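Local structure of mitochondrial edited mRNA stability factor 1 (Trypanosoma brucei, 6NL1) at residues G116-W121 against I223-R228; Q195-Y200 against E248-A253; L246-R249 against I255-L258. The protein probably processes the 5' ends of mitochondrial mRNAs as a member of the Nudix family, and has a pocket that binds GDP. One frame throughout, in Å; residues are numbered along the deposited sequence.

Contact 1 of 3, residues G116-W121 against I223-R228; sequences GPMREW and INRELR. With SO4 (sulfate ion), chain C.
M118 packs more closely against L227 and R228 than against anything else in 223-228 that is well ordered: its CE comes within 3.6 Å of L227 O, and SD rests alongside R228 CB at 4.1 Å. The thioether gets there by curling, with bends at chi2 (-55°) and chi3 (-62°) that turn CE back past the end of R225. The backbone of M118 is held by a bent bond from its N-H to E120 OE1, at 2.8 Å and with the donor well out of the carboxylate plane; the residue belongs to a type I turn from G116 to R119. On the opposite segment, R228 NE returns to R225 O at 2.7 Å, closing a local bond within that loop.

The solvent side is looser. There the R225 guanidinium lies across M118, with CE 3.4 Å from its plane and offset toward the rim, but R225 is exposed and poorly ordered, so this geometry is approximate; its guanidinium does not touch the E120 carboxylate. R119 plays no part across the contact and instead binds a sulfate, probably from the crystallisation liquor, with NE and NH2 both nearly straight at 171°; K126 binds the same ion. The turn preceding helix 120-129 thus meets the loop after strand 216-223 through dispersion, with no hydrogen bond or salt bridge between them, which implies a modest and probably yielding join.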
loop_
_atom_site.group_PDB
_atom_site.type_symbol
_atom_site.label_atom_id
_atom_site.label_comp_id
_atom_site.label_asym_id
_atom_site.label_seq_id
_atom_site.Cartn_x
_atom_site.Cartn_y
_atom_site.Cartn_z
ATOM N N GLY A 116 4.639 -7.203 -2.112
ATOM C CA GLY A 116 4.075 -5.927 -1.727
ATOM C C GLY A 116 5.146 -4.881 -1.457
ATOM O O GLY A 116 6.218 -5.212 -0.967
ATOM N N PRO A 117 4.851 -3.605 -1.760
ATOM C CA PRO A 117 5.840 -2.536 -1.554
ATOM C C PRO A 117 6.418 -2.549 -0.142
ATOM O O PRO A 117 7.621 -2.359 0.019
ATOM C CB PRO A 117 5.030 -1.251 -1.788
ATOM C CG PRO A 117 3.894 -1.672 -2.662
ATOM C CD PRO A 117 3.555 -3.081 -2.231
ATOM N N MET A 118 5.574 -2.762 0.864
ATOM C CA MET A 118 6.032 -2.837 2.259
ATOM C C MET A 118 5.880 -4.254 2.803
ATOM O O MET A 118 5.643 -4.440 4.000
ATOM C CB MET A 118 5.240 -1.872 3.165
ATOM C CG MET A 118 5.498 -0.371 2.943
ATOM S SD MET A 118 7.243 0.036 3.082
ATOM C CE MET A 118 7.639 -0.406 4.777
ATOM N N ARG A 119 5.980 -5.250 1.927
ATOM C CA ARG A 119 5.920 -6.651 2.354
ATOM C C ARG A 119 4.591 -7.002 3.006
ATOM O O ARG A 119 4.510 -7.884 3.868
ATOM C CB ARG A 119 7.097 -6.986 3.288
ATOM C CG ARG A 119 8.452 -6.896 2.559
ATOM C CD ARG A 119 9.631 -7.319 3.454
ATOM N NE ARG A 119 9.541 -8.705 3.922
ATOM C CZ ARG A 119 9.982 -9.767 3.245
ATOM N NH1 ARG A 119 10.532 -9.628 2.040
ATOM N NH2 ARG A 119 9.865 -10.978 3.776
ATOM N N GLU A 120 3.551 -6.298 2.582
ATOM C CA GLU A 120 2.192 -6.578 3.017
ATOM C C GLU A 120 1.834 -8.057 2.856
ATOM O O GLU A 120 1.267 -8.658 3.762
ATOM C CB GLU A 120 1.192 -5.723 2.217
ATOM C CG GLU A 120 1.235 -4.245 2.570
ATOM C CD GLU A 120 2.223 -3.442 1.729
ATOM O OE1 GLU A 120 3.102 -4.027 1.043
ATOM O OE2 GLU A 120 2.111 -2.202 1.763
ATOM N N TRP A 121 2.148 -8.634 1.698
ATOM C CA TRP A 121 1.774 -10.023 1.423
ATOM C C TRP A 121 2.857 -11.029 1.807
ATOM O O TRP A 121 2.545 -12.129 2.254
ATOM C CB TRP A 121 1.266 -10.190 -0.025
ATOM C CG TRP A 121 0.043 -9.355 -0.197
ATOM C CD1 TRP A 121 -1.175 -9.572 0.374
ATOM C CD2 TRP A 121 -0.062 -8.120 -0.911
ATOM N NE1 TRP A 121 -2.042 -8.564 0.044
ATOM C CE2 TRP A 121 -1.385 -7.657 -0.747
ATOM C CE3 TRP A 121 0.827 -7.370 -1.692
ATOM C CZ2 TRP A 121 -1.841 -6.471 -1.326
ATOM C CZ3 TRP A 121 0.373 -6.193 -2.268
ATOM C CH2 TRP A 121 -0.952 -5.754 -2.080
ATOM N N ILE A 223 2.995 8.137 8.904
ATOM C CA ILE A 223 4.439 8.246 9.036
ATOM C C ILE A 223 5.027 6.934 8.558
ATOM O O ILE A 223 4.681 5.874 9.063
ATOM C CB ILE A 223 4.826 8.512 10.495
ATOM C CG1 ILE A 223 4.135 9.791 10.985
ATOM C CG2 ILE A 223 6.369 8.570 10.666
ATOM C CD1 ILE A 223 4.247 10.022 12.501
ATOM N N ASN A 224 5.894 7.002 7.558
ATOM C CA ASN A 224 6.432 5.791 6.960
ATOM C C ASN A 224 7.751 5.362 7.614
ATOM O O ASN A 224 8.424 6.166 8.246
ATOM C CB ASN A 224 6.562 5.980 5.449
ATOM C CG ASN A 224 5.216 6.259 4.788
ATOM O OD1 ASN A 224 4.284 5.475 4.935
ATOM N ND2 ASN A 224 5.102 7.391 4.077
ATOM N N ARG A 225 8.091 4.085 7.483
ATOM C CA ARG A 225 9.298 3.525 8.096
ATOM C C ARG A 225 10.558 3.988 7.385
ATOM O O ARG A 225 10.506 4.389 6.221
ATOM C CB ARG A 225 9.222 1.999 8.090
ATOM C CG ARG A 225 8.516 1.425 9.305
ATOM C CD ARG A 225 8.063 -0.006 9.068
ATOM N NE ARG A 225 6.832 -0.057 8.286
ATOM C CZ ARG A 225 6.186 -1.178 7.977
ATOM N NH1 ARG A 225 6.655 -2.352 8.383
ATOM N NH2 ARG A 225 5.069 -1.125 7.262
ATOM N N GLU A 226 11.696 3.937 8.072
ATOM C CA GLU A 226 12.947 4.384 7.449
ATOM C C GLU A 226 13.397 3.434 6.333
ATOM O O GLU A 226 14.033 3.853 5.366
ATOM C CB GLU A 226 14.060 4.609 8.481
ATOM C CG GLU A 226 14.817 3.357 8.895
ATOM C CD GLU A 226 16.108 3.666 9.654
ATOM O OE1 GLU A 226 16.870 4.558 9.213
ATOM O OE2 GLU A 226 16.356 3.017 10.696
ATOM N N LEU A 227 13.052 2.156 6.466
ATOM C CA LEU A 227 13.310 1.191 5.407
ATOM C C LEU A 227 12.075 1.054 4.538
ATOM O O LEU A 227 11.158 0.300 4.859
ATOM C CB LEU A 227 13.694 -0.175 5.976
ATOM C CG LEU A 227 15.196 -0.426 6.113
ATOM C CD1 LEU A 227 15.463 -1.638 6.998
ATOM C CD2 LEU A 227 15.842 -0.592 4.739
ATOM N N ARG A 228 12.066 1.782 3.429
ATOM C CA ARG A 228 10.898 1.854 2.567
ATOM C C ARG A 228 11.407 2.002 1.132
ATOM O O ARG A 228 12.518 2.496 0.917
ATOM C CB ARG A 228 10.006 3.047 2.988
ATOM C CG ARG A 228 10.584 4.410 2.604
ATOM C CD ARG A 228 9.758 5.612 3.118
ATOM N NE ARG A 228 10.468 6.238 4.221
ATOM C CZ ARG A 228 11.143 7.373 4.135
ATOM N NH1 ARG A 228 11.174 8.047 2.999
ATOM N NH2 ARG A 228 11.761 7.842 5.203
HETATM S S SO4 C . 8.491 -10.209 7.247
HETATM O O1 SO4 C . 9.766 -10.317 7.957
HETATM O O2 SO4 C . 7.400 -10.415 8.195
HETATM O O3 SO4 C . 8.365 -8.878 6.649
HETATM O O4 SO4 C . 8.434 -11.222 6.192
#

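Contact 2 of 3, residues Q195-Y200 against E248-A253; sequences QQDPVY and ERYKEA
Y250 opens what is probably the Nudix-box helix, 250-262, and reaches from its first turn to V199 and D197 in the connection between helix 180-193 and strand 200-207. R249 is the N-cap residue; its carbonyl O receives A253 N, and its own N-H makes a weak bond to E252 OE1.

From CB, the side chain of Y250 sets off with CG beside the backbone N and anti to the carbonyl carbon (chi1 -64°), which carries the ring out of the helix toward 195-200. Along one side of the ring the contacts follow in order. CD2 lies 3.7 Å from V199 CG2, and CE2 is nearer the same methyl at 3.5 Å, the approach being oblique to the ring. With the valine chi1 at -65°, CG2 stands between the backbone N and the carbonyl carbon, and from there meets the ring, the two side chains crossing at about a right angle. CE2 and then CZ also border D197 O, which sits at the ring edge, in its plane. At the tip, OH donates to this carbonyl, and the D197 carboxylate also lies beside it; the hydroxyl is modelled too close to D197, so none of its distances is secure.

Y250 also touches T244 and, on strand 290-296, R291 and F293, so it joins the connection to the mixed sheet. V199 hydrogen-bonds T244 through its backbone and touches R291. V199 is buried here, its side chain about 6 Å from that of V288, a residue of the GDP site. Within 195-200, the nearest atom to the ring carbons is D197 O, 3.3 Å from Y250 CE2.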
loop_
_atom_site.group_PDB
_atom_site.type_symbol
_atom_site.label_atom_id
_atom_site.label_comp_id
_atom_site.label_asym_id
_atom_site.label_seq_id
_atom_site.Cartn_x
_atom_site.Cartn_y
_atom_site.Cartn_z
ATOM N N GLN A 195 -3.649 -15.567 -8.633
ATOM C CA GLN A 195 -4.944 -15.625 -9.309
ATOM C C GLN A 195 -5.864 -14.556 -8.747
ATOM O O GLN A 195 -6.755 -14.065 -9.431
ATOM C CB GLN A 195 -5.586 -17.003 -9.156
ATOM C CG GLN A 195 -4.919 -18.086 -9.995
ATOM C CD GLN A 195 -5.484 -19.466 -9.717
ATOM O OE1 GLN A 195 -5.232 -20.055 -8.663
ATOM N NE2 GLN A 195 -6.253 -19.991 -10.663
ATOM N N GLN A 196 -5.663 -14.213 -7.485
ATOM C CA GLN A 196 -6.330 -13.057 -6.928
ATOM C C GLN A 196 -5.611 -11.852 -7.515
ATOM O O GLN A 196 -4.646 -11.985 -8.273
ATOM C CB GLN A 196 -6.246 -13.057 -5.396
ATOM C CG GLN A 196 -6.952 -14.227 -4.711
ATOM C CD GLN A 196 -6.599 -14.363 -3.217
ATOM O OE1 GLN A 196 -6.209 -13.394 -2.554
ATOM N NE2 GLN A 196 -6.735 -15.577 -2.690
ATOM N N ASP A 197 -6.088 -10.673 -7.177
ATOM C CA ASP A 197 -5.456 -9.443 -7.620
ATOM C C ASP A 197 -5.273 -8.584 -6.365
ATOM O O ASP A 197 -6.035 -7.646 -6.137
ATOM C CB ASP A 197 -6.379 -8.768 -8.647
ATOM C CG ASP A 197 -5.834 -7.449 -9.186
ATOM O OD1 ASP A 197 -4.639 -7.393 -9.546
ATOM O OD2 ASP A 197 -6.620 -6.470 -9.268
ATOM N N PRO A 198 -4.292 -8.938 -5.513
ATOM C CA PRO A 198 -4.093 -8.163 -4.280
ATOM C C PRO A 198 -3.773 -6.731 -4.648
ATOM O O PRO A 198 -2.972 -6.500 -5.555
ATOM C CB PRO A 198 -2.859 -8.818 -3.631
ATOM C CG PRO A 198 -2.738 -10.153 -4.276
ATOM C CD PRO A 198 -3.266 -9.980 -5.675
ATOM N N VAL A 199 -4.404 -5.781 -3.972
ATOM C CA VAL A 199 -4.218 -4.374 -4.296
ATOM C C VAL A 199 -4.261 -3.540 -3.026
ATOM O O VAL A 199 -4.663 -4.020 -1.975
ATOM C CB VAL A 199 -5.349 -3.870 -5.227
ATOM C CG1 VAL A 199 -5.296 -4.575 -6.591
ATOM C CG2 VAL A 199 -6.709 -4.082 -4.556
ATOM N N TYR A 200 -3.828 -2.293 -3.135
ATOM C CA TYR A 200 -4.125 -1.296 -2.123
ATOM C C TYR A 200 -5.575 -0.863 -2.324
ATOM O O TYR A 200 -6.097 -0.894 -3.443
ATOM C CB TYR A 200 -3.211 -0.083 -2.295
ATOM C CG TYR A 200 -1.797 -0.260 -1.766
ATOM C CD1 TYR A 200 -0.820 0.701 -2.011
ATOM C CD2 TYR A 200 -1.451 -1.362 -0.991
ATOM C CE1 TYR A 200 0.470 0.568 -1.513
ATOM C CE2 TYR A 200 -0.160 -1.512 -0.484
ATOM C CZ TYR A 200 0.794 -0.542 -0.746
ATOM O OH TYR A 200 2.075 -0.680 -0.263
ATOM N N GLU A 248 -9.351 -11.900 0.643
ATOM C CA GLU A 248 -10.283 -10.832 0.979
ATOM C C GLU A 248 -10.783 -10.107 -0.277
ATOM O O GLU A 248 -10.012 -9.810 -1.188
ATOM C CB GLU A 248 -9.622 -9.851 1.945
ATOM C CG GLU A 248 -10.577 -8.898 2.629
ATOM C CD GLU A 248 -9.872 -7.961 3.591
ATOM O OE1 GLU A 248 -8.699 -7.587 3.338
ATOM O OE2 GLU A 248 -10.490 -7.604 4.611
ATOM N N ARG A 249 -12.083 -9.848 -0.332
ATOM C CA ARG A 249 -12.665 -9.071 -1.427
ATOM C C ARG A 249 -12.329 -7.584 -1.269
ATOM O O ARG A 249 -12.067 -7.117 -0.161
ATOM C CB ARG A 249 -14.181 -9.276 -1.478
ATOM C CG ARG A 249 -14.611 -10.664 -1.942
ATOM C CD ARG A 249 -16.134 -10.839 -1.940
ATOM N NE ARG A 249 -16.816 -9.737 -2.614
ATOM C CZ ARG A 249 -16.929 -9.611 -3.934
ATOM N NH1 ARG A 249 -16.398 -10.523 -4.742
ATOM N NH2 ARG A 249 -17.569 -8.567 -4.449
ATOM N N TYR A 250 -12.343 -6.850 -2.378
ATOM C CA TYR A 250 -11.950 -5.434 -2.408
ATOM C C TYR A 250 -12.734 -4.538 -1.453
ATOM O O TYR A 250 -12.151 -3.814 -0.638
ATOM C CB TYR A 250 -12.074 -4.877 -3.827
ATOM C CG TYR A 250 -11.145 -5.531 -4.811
ATOM C CD1 TYR A 250 -11.502 -5.685 -6.144
ATOM C CD2 TYR A 250 -9.908 -5.999 -4.407
ATOM C CE1 TYR A 250 -10.639 -6.288 -7.046
ATOM C CE2 TYR A 250 -9.051 -6.598 -5.292
ATOM C CZ TYR A 250 -9.410 -6.740 -6.605
ATOM O OH TYR A 250 -8.532 -7.341 -7.467
ATOM N N LYS A 251 -14.055 -4.577 -1.560
ATOM C CA LYS A 251 -14.888 -3.711 -0.733
ATOM C C LYS A 251 -14.751 -4.067 0.748
ATOM O O LYS A 251 -14.640 -3.193 1.608
ATOM C CB LYS A 251 -16.350 -3.783 -1.173
ATOM C CG LYS A 251 -17.222 -2.733 -0.500
ATOM C CD LYS A 251 -18.697 -2.962 -0.792
ATOM C CE LYS A 251 -19.091 -2.404 -2.144
ATOM N NZ LYS A 251 -20.580 -2.392 -2.275
ATOM N N GLU A 252 -14.750 -5.364 1.030
ATOM C CA GLU A 252 -14.542 -5.868 2.384
ATOM C C GLU A 252 -13.253 -5.275 2.967
ATOM O O GLU A 252 -13.221 -4.833 4.114
ATOM C CB GLU A 252 -14.464 -7.400 2.333
ATOM C CG GLU A 252 -14.295 -8.107 3.655
ATOM C CD GLU A 252 -14.138 -9.624 3.488
ATOM O OE1 GLU A 252 -14.149 -10.125 2.329
ATOM O OE2 GLU A 252 -13.998 -10.316 4.523
ATOM N N ALA A 253 -12.188 -5.264 2.171
ATOM C CA ALA A 253 -10.911 -4.714 2.618
ATOM C C ALA A 253 -11.004 -3.197 2.824
ATOM O O ALA A 253 -10.476 -2.663 3.803
ATOM C CB ALA A 253 -9.801 -5.059 1.626
#

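Contact 3 of 3, residues L246-R249 against I255-L258; sequences LYER and IRTL
E248 and R256 form a two-pronged salt bridge, and every oxygen and nitrogen of the two charged groups has a partner. R256 NE donates to E248 OE2 at 2.7 Å, nearly straight at 166° and in the guanidinium plane. R256 NH2 donates to E248 OE1 at 2.8 Å, a little more bent and tilted from that plane. Both oxygens use their syn lone pairs, and the two flat groups lie only 19° apart. E248 approaches with an extended chain, whereas R256 bends at chi3 (57°) to turn its NE side toward the acid.

The spacing of these residues matches the first glutamate and the arginine of the Nudix box, the loop-helix-loop signature of the family, and the bridge ties the loop before helix 250-262 to the second turn of that helix. OE1 of E248 takes a further bond from L245 N, so the carboxylate is fixed by the backbone as well as by the arginine. The remaining nitrogen, R256 NH1, is bound by E260 OE2, one helical turn on. Over one guanidinium face sits T257 CG2, while T257 OG1 bonds both A253 O and K242 N.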
loop_
_atom_site.group_PDB
_atom_site.type_symbol
_atom_site.label_atom_id
_atom_site.label_comp_id
_atom_site.label_asym_id
_atom_site.label_seq_id
_atom_site.Cartn_x
_atom_site.Cartn_y
_atom_site.Cartn_z
ATOM N N LEU A 246 -4.977 -11.743 1.786
ATOM C CA LEU A 246 -5.223 -12.894 0.923
ATOM C C LEU A 246 -6.663 -13.372 1.133
ATOM O O LEU A 246 -7.138 -13.433 2.268
ATOM C CB LEU A 246 -4.228 -14.021 1.231
ATOM C CG LEU A 246 -2.751 -13.729 0.934
ATOM C CD1 LEU A 246 -1.860 -14.869 1.390
ATOM C CD2 LEU A 246 -2.549 -13.455 -0.550
ATOM N N TYR A 247 -7.351 -13.672 0.032
ATOM C CA TYR A 247 -8.725 -14.185 0.053
ATOM C C TYR A 247 -9.784 -13.124 0.362
ATOM O O TYR A 247 -10.980 -13.413 0.342
ATOM C CB TYR A 247 -8.869 -15.368 1.026
ATOM C CG TYR A 247 -8.041 -16.567 0.632
ATOM C CD1 TYR A 247 -8.439 -17.403 -0.405
ATOM C CD2 TYR A 247 -6.858 -16.864 1.297
ATOM C CE1 TYR A 247 -7.677 -18.502 -0.775
ATOM C CE2 TYR A 247 -6.090 -17.960 0.938
ATOM C CZ TYR A 247 -6.504 -18.775 -0.099
ATOM O OH TYR A 247 -5.749 -19.867 -0.463
ATOM N N GLU A 248 -9.351 -11.900 0.643
ATOM C CA GLU A 248 -10.283 -10.832 0.979
ATOM C C GLU A 248 -10.783 -10.107 -0.277
ATOM O O GLU A 248 -10.012 -9.810 -1.188
ATOM C CB GLU A 248 -9.622 -9.851 1.945
ATOM C CG GLU A 248 -10.577 -8.898 2.629
ATOM C CD GLU A 248 -9.872 -7.961 3.591
ATOM O OE1 GLU A 248 -8.699 -7.587 3.338
ATOM O OE2 GLU A 248 -10.490 -7.604 4.611
ATOM N N ARG A 249 -12.083 -9.848 -0.332
ATOM C CA ARG A 249 -12.665 -9.071 -1.427
ATOM C C ARG A 249 -12.329 -7.584 -1.269
ATOM O O ARG A 249 -12.067 -7.117 -0.161
ATOM C CB ARG A 249 -14.181 -9.276 -1.478
ATOM C CG ARG A 249 -14.611 -10.664 -1.942
ATOM C CD ARG A 249 -16.134 -10.839 -1.940
ATOM N NE ARG A 249 -16.816 -9.737 -2.614
ATOM C CZ ARG A 249 -16.929 -9.611 -3.934
ATOM N NH1 ARG A 249 -16.398 -10.523 -4.742
ATOM N NH2 ARG A 249 -17.569 -8.567 -4.449
ATOM N N ILE A 255 -13.658 -1.478 3.625
ATOM C CA ILE A 255 -14.470 -1.228 4.808
ATOM C C ILE A 255 -13.704 -1.543 6.094
ATOM O O ILE A 255 -13.740 -0.767 7.049
ATOM C CB ILE A 255 -15.802 -2.009 4.747
ATOM C CG1 ILE A 255 -16.672 -1.471 3.599
ATOM C CG2 ILE A 255 -16.547 -1.921 6.079
ATOM C CD1 ILE A 255 -17.921 -2.300 3.325
ATOM N N ARG A 256 -12.999 -2.670 6.107
ATOM C CA ARG A 256 -12.225 -3.078 7.276
ATOM C C ARG A 256 -11.118 -2.072 7.582
ATOM O O ARG A 256 -10.929 -1.667 8.728
ATOM C CB ARG A 256 -11.608 -4.468 7.054
ATOM C CG ARG A 256 -10.614 -4.902 8.156
ATOM C CD ARG A 256 -9.963 -6.269 7.848
ATOM N NE ARG A 256 -9.263 -6.270 6.560
ATOM C CZ ARG A 256 -8.024 -5.817 6.375
ATOM N NH1 ARG A 256 -7.320 -5.330 7.393
ATOM N NH2 ARG A 256 -7.481 -5.851 5.169
ATOM N N THR A 257 -10.385 -1.664 6.552
ATOM C CA THR A 257 -9.223 -0.811 6.773
ATOM C C THR A 257 -9.598 0.649 6.986
ATOM O O THR A 257 -8.826 1.397 7.569
ATOM C CB THR A 257 -8.152 -0.970 5.662
ATOM O OG1 THR A 257 -8.706 -0.625 4.389
ATOM C CG2 THR A 257 -7.653 -2.419 5.622
ATOM N N LEU A 258 -10.777 1.058 6.514
ATOM C CA LEU A 258 -11.320 2.358 6.907
ATOM C C LEU A 258 -11.469 2.381 8.427
ATOM O O LEU A 258 -11.051 3.332 9.091
ATOM C CB LEU A 258 -12.691 2.616 6.277
ATOM C CG LEU A 258 -13.480 3.764 6.924
ATOM C CD1 LEU A 258 -12.777 5.114 6.702
ATOM C CD2 LEU A 258 -14.894 3.821 6.378
#

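Overall arrangement
Contacts 2 and 3 lie side by side, their centres about 6 Å apart, sharing E248 and R249 just before helix 250-262; Q196 OE1 adds a probable hydrogen bond to Y247 N at 2.8 Å. Contact 1 is about 18 Å from each, centre to centre. It meets contact 2 through a probable hydrogen bond between E120 OE2 and Y200 OH (2.5 Å) and through W121 CE2, 3.4 Å from P198 CB; W121 touches L246 of contact 3 more lightly. GDP is not bound in this chain; of the residues that bind it in another structure, R202 has its side chain about 9 Å from those of M118 and V199 and about 10 Å from that of R256. Contact 2 comes nearest the site, through V199 and V288.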